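Local coordinates for protein putative oxidoreductase (Bacteroides fragilis NCTC 9343, PDB 3FHL) that probably acts as a nucleotide-dependent oxidoreductase of the Gfo/Idh/MocA family, pairing an NAD-binding Rossmann domain with a C-terminal alpha/beta domain, at residues Glu4-Ser16 / Ile25-Glu38. Sequence-based numbering, arbitrary orientation. Where two conformers were deposited one is given.
Sequences EIIKTGLAAFGMS and ISTNPHFELYKIVE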
# COMPACT_ATOMS: atom_id res chain seq x y z
N GLU C 4 0.26 -3.98 47.88
CA GLU C 4 0.26 -5.39 47.40
C GLU C 4 -0.87 -5.67 46.39
O GLU C 4 -0.61 -6.15 45.28
CB GLU C 4 0.19 -6.36 48.59
CG GLU C 4 0.47 -7.83 48.23
CD GLU C 4 -0.13 -8.81 49.23
OE1 GLU C 4 0.36 -9.96 49.30
OE2 GLU C 4 -1.08 -8.43 49.96
N ILE C 5 -2.11 -5.37 46.78
CA ILE C 5 -3.26 -5.55 45.88
C ILE C 5 -3.96 -4.22 45.55
O ILE C 5 -4.34 -3.46 46.44
CB ILE C 5 -4.25 -6.64 46.40
CG1 ILE C 5 -3.65 -8.03 46.18
CG2 ILE C 5 -5.62 -6.56 45.71
CD1 ILE C 5 -4.29 -9.14 47.00
N ILE C 6 -4.08 -3.95 44.25
CA ILE C 6 -4.70 -2.72 43.75
C ILE C 6 -6.22 -2.87 43.73
O ILE C 6 -6.76 -3.67 42.96
CB ILE C 6 -4.13 -2.35 42.35
CG1 ILE C 6 -2.61 -2.17 42.44
CG2 ILE C 6 -4.77 -1.07 41.82
CD1 ILE C 6 -1.85 -2.40 41.14
N LYS C 7 -6.90 -2.12 44.60
CA LYS C 7 -8.36 -2.17 44.67
C LYS C 7 -8.94 -1.32 43.55
O LYS C 7 -8.72 -0.11 43.51
CB LYS C 7 -8.89 -1.69 46.03
CG LYS C 7 -9.24 -2.80 47.00
CD LYS C 7 -9.93 -2.24 48.25
CE LYS C 7 -10.05 -3.28 49.35
NZ LYS C 7 -11.23 -4.18 49.18
N THR C 8 -9.70 -1.95 42.66
CA THR C 8 -10.10 -1.30 41.42
C THR C 8 -11.60 -1.11 41.29
O THR C 8 -12.39 -2.04 41.57
CB THR C 8 -9.56 -2.07 40.19
OG1 THR C 8 -8.17 -2.34 40.38
CG2 THR C 8 -9.75 -1.26 38.89
N GLY C 9 -11.98 0.10 40.88
CA GLY C 9 -13.35 0.43 40.52
C GLY C 9 -13.51 0.53 39.00
O GLY C 9 -12.75 1.23 38.33
N LEU C 10 -14.51 -0.17 38.47
CA LEU C 10 -14.80 -0.17 37.04
C LEU C 10 -16.02 0.71 36.78
O LEU C 10 -17.09 0.47 37.34
CB LEU C 10 -15.02 -1.60 36.54
CG LEU C 10 -15.22 -1.88 35.03
CD1 LEU C 10 -14.08 -1.31 34.19
CD2 LEU C 10 -15.42 -3.37 34.76
N ALA C 11 -15.86 1.73 35.93
CA ALA C 11 -16.88 2.77 35.75
C ALA C 11 -18.12 2.33 34.95
O ALA C 11 -19.16 2.98 35.03
CB ALA C 11 -16.27 4.02 35.13
N ALA C 12 -18.02 1.23 34.20
CA ALA C 12 -19.16 0.73 33.41
C ALA C 12 -19.07 -0.77 33.12
O ALA C 12 -17.98 -1.32 32.94
CB ALA C 12 -19.32 1.53 32.10
N PHE C 13 -20.23 -1.43 33.08
CA PHE C 13 -20.26 -2.83 32.68
C PHE C 13 -20.98 -3.01 31.33
O PHE C 13 -21.75 -3.95 31.14
CB PHE C 13 -20.88 -3.69 33.79
CG PHE C 13 -20.45 -5.13 33.76
CD1 PHE C 13 -19.13 -5.49 34.01
CD2 PHE C 13 -21.39 -6.14 33.53
CE1 PHE C 13 -18.73 -6.83 34.01
CE2 PHE C 13 -21.01 -7.49 33.51
CZ PHE C 13 -19.67 -7.83 33.76
N GLY C 14 -20.71 -2.10 30.40
CA GLY C 14 -21.13 -2.26 29.00
C GLY C 14 -20.16 -3.21 28.31
O GLY C 14 -19.43 -3.95 28.99
N MET C 15 -20.14 -3.19 26.97
CA MET C 15 -19.28 -4.11 26.21
C MET C 15 -17.81 -4.03 26.63
O MET C 15 -17.21 -5.05 26.94
CB MET C 15 -19.41 -3.90 24.69
CG MET C 15 -18.51 -4.82 23.82
SD MET C 15 -16.73 -4.40 23.64
CE MET C 15 -16.79 -2.69 23.10
N SER C 16 -17.25 -2.82 26.61
CA SER C 16 -15.84 -2.62 26.95
C SER C 16 -15.51 -3.19 28.34
O SER C 16 -14.47 -3.83 28.51
CB SER C 16 -15.46 -1.15 26.87
OG SER C 16 -16.03 -0.41 27.94
N ILE C 25 -8.78 -7.56 35.13
CA ILE C 25 -8.73 -7.07 36.51
C ILE C 25 -9.04 -8.24 37.47
O ILE C 25 -8.36 -8.40 38.48
CB ILE C 25 -9.69 -5.87 36.76
CG1 ILE C 25 -9.35 -4.70 35.83
CG2 ILE C 25 -9.62 -5.41 38.23
CD1 ILE C 25 -10.50 -3.77 35.58
N SER C 26 -10.02 -9.07 37.10
CA SER C 26 -10.41 -10.26 37.85
C SER C 26 -9.33 -11.34 37.93
O SER C 26 -9.00 -11.81 39.03
CB SER C 26 -11.69 -10.85 37.27
OG SER C 26 -12.24 -11.84 38.12
N THR C 27 -8.77 -11.74 36.79
CA THR C 27 -7.82 -12.87 36.78
C THR C 27 -6.42 -12.49 37.25
O THR C 27 -5.68 -13.35 37.72
CB THR C 27 -7.75 -13.57 35.40
OG1 THR C 27 -7.47 -12.62 34.37
CG2 THR C 27 -9.05 -14.30 35.10
N ASN C 28 -6.06 -11.22 37.12
CA ASN C 28 -4.76 -10.77 37.61
C ASN C 28 -4.80 -10.77 39.14
O ASN C 28 -5.68 -10.13 39.73
CB ASN C 28 -4.40 -9.39 37.06
CG ASN C 28 -2.94 -9.01 37.29
OD1 ASN C 28 -2.47 -9.03 38.42
ND2 ASN C 28 -2.24 -8.65 36.23
N PRO C 29 -3.88 -11.52 39.77
CA PRO C 29 -3.84 -11.65 41.23
C PRO C 29 -3.41 -10.37 41.96
O PRO C 29 -3.58 -10.27 43.17
CB PRO C 29 -2.80 -12.75 41.46
CG PRO C 29 -1.91 -12.67 40.27
CD PRO C 29 -2.82 -12.32 39.13
N HIS C 30 -2.88 -9.40 41.23
CA HIS C 30 -2.41 -8.15 41.84
C HIS C 30 -3.50 -7.08 41.87
O HIS C 30 -3.26 -5.96 42.34
CB HIS C 30 -1.18 -7.61 41.13
CG HIS C 30 -0.05 -8.60 41.04
ND1 HIS C 30 0.73 -8.94 42.12
CD2 HIS C 30 0.44 -9.29 39.98
CE1 HIS C 30 1.64 -9.82 41.74
NE2 HIS C 30 1.49 -10.05 40.45
N PHE C 31 -4.68 -7.42 41.37
CA PHE C 31 -5.81 -6.50 41.37
C PHE C 31 -6.98 -7.16 42.05
O PHE C 31 -7.14 -8.38 41.97
CB PHE C 31 -6.24 -6.13 39.92
CG PHE C 31 -5.23 -5.29 39.18
CD1 PHE C 31 -5.38 -3.92 39.10
CD2 PHE C 31 -4.13 -5.89 38.56
CE1 PHE C 31 -4.43 -3.13 38.43
CE2 PHE C 31 -3.18 -5.12 37.90
CZ PHE C 31 -3.34 -3.75 37.82
N GLU C 32 -7.82 -6.35 42.69
CA GLU C 32 -9.14 -6.81 43.08
C GLU C 32 -10.17 -6.04 42.27
O GLU C 32 -10.18 -4.80 42.30
CB GLU C 32 -9.38 -6.62 44.59
CG GLU C 32 -10.77 -7.08 45.03
CD GLU C 32 -11.15 -6.65 46.45
OE1 GLU C 32 -12.23 -7.08 46.92
OE2 GLU C 32 -10.39 -5.89 47.09
N LEU C 33 -11.01 -6.76 41.54
CA LEU C 33 -12.17 -6.16 40.91
C LEU C 33 -13.17 -5.90 42.02
O LEU C 33 -14.03 -6.73 42.32
CB LEU C 33 -12.77 -7.06 39.81
CG LEU C 33 -13.94 -6.51 38.97
CD1 LEU C 33 -13.62 -5.21 38.21
CD2 LEU C 33 -14.47 -7.57 38.00
N TYR C 34 -13.02 -4.73 42.63
CA TYR C 34 -13.65 -4.43 43.91
C TYR C 34 -15.06 -3.88 43.72
O TYR C 34 -16.01 -4.39 44.32
CB TYR C 34 -12.75 -3.50 44.74
CG TYR C 34 -13.37 -3.03 46.03
CD1 TYR C 34 -13.83 -3.95 46.99
CD2 TYR C 34 -13.52 -1.67 46.30
CE1 TYR C 34 -14.41 -3.52 48.18
CE2 TYR C 34 -14.10 -1.23 47.50
CZ TYR C 34 -14.54 -2.16 48.43
OH TYR C 34 -15.12 -1.72 49.61
N LYS C 35 -15.19 -2.86 42.89
CA LYS C 35 -16.48 -2.22 42.68
C LYS C 35 -16.81 -1.97 41.21
O LYS C 35 -15.98 -1.50 40.45
CB LYS C 35 -16.55 -0.91 43.46
CG LYS C 35 -17.16 -1.09 44.82
CD LYS C 35 -17.20 0.20 45.60
CE LYS C 35 -17.80 -0.07 46.95
NZ LYS C 35 -17.56 1.00 47.95
N ILE C 36 -18.05 -2.29 40.82
CA ILE C 36 -18.51 -2.05 39.46
C ILE C 36 -19.74 -1.14 39.46
O ILE C 36 -20.74 -1.44 40.13
CB ILE C 36 -18.83 -3.39 38.71
CG1 ILE C 36 -17.59 -4.29 38.65
CG2 ILE C 36 -19.36 -3.13 37.31
CD1 ILE C 36 -17.88 -5.74 38.28
N VAL C 37 -19.67 -0.03 38.74
CA VAL C 37 -20.84 0.81 38.51
C VAL C 37 -21.80 0.16 37.50
O VAL C 37 -21.46 -0.08 36.34
CB VAL C 37 -20.49 2.21 38.01
CG1 VAL C 37 -21.75 3.08 37.90
CG2 VAL C 37 -19.49 2.87 38.93
N GLU C 38 -23.00 -0.15 37.98
CA GLU C 38 -24.11 -0.50 37.13
C GLU C 38 -25.26 0.38 37.59
O GLU C 38 -25.69 0.26 38.74
CB GLU C 38 -24.47 -1.98 37.27
CG GLU C 38 -23.41 -2.95 36.74
CD GLU C 38 -23.97 -4.35 36.50
OE1 GLU C 38 -23.48 -5.31 37.13
OE2 GLU C 38 -24.92 -4.49 35.69
O HOH W 1 -13.25 -3.30 51.29
O HOH W 2 -22.72 -0.68 33.82
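The first beta-alpha-beta crossover of the Rossmann fold brings strand 6-10 beside strand 31-37, and Ile6, Thr8 and Leu10 zip onto their parallel neighbour through backbone bonds. Ile6 N donates to His30 O and Thr8 N to Glu32 O, while Val37 N closes the ladder on Leu10 O at 3.0 Å. A beta bulge interrupts the pairing after Thr8: Leu33 centres an inverse gamma turn, and Thr8 O accepts from both Tyr34 N (3.0 Å) and Lys35 N (3.2 Å), so one carbonyl bridges the one-residue slip. At the bulge the Tyr34 ring lies beside the Lys7 chain. With the Lys7 chain bent at its end (chi4 -83°), NZ lies over one face of the Tyr34 ring, 3.7 Å from the centroid in a cation-pi contact, and donates to Glu32 OE2 on its syn side at 2.8 Å, a salt bridge; a water accepts from Lys7 NZ and makes a weak bond with Tyr34 OH. On the sheet's other face, Ile6 CD1 rests over the Phe31 ring, 3.8 Å from CE1, and Thr8 OG1 stands at that ring's edge. This hydroxyl also donates to Ile6 O, approaching from the face opposite Glu32 N. Beyond the strand, Phe13 CB packs on Ile36 CG2 at 3.9 Å, and a second water links Phe13 N to Val37 O where the chain swings toward helix 15-27. That connecting helix returns Ile25 CG2 against Thr8 CB. Strand 68-71 flanks strand 6-10, strand 52-54 borders strand 31-37, and helix 309-320 covers Ile6 and Phe31.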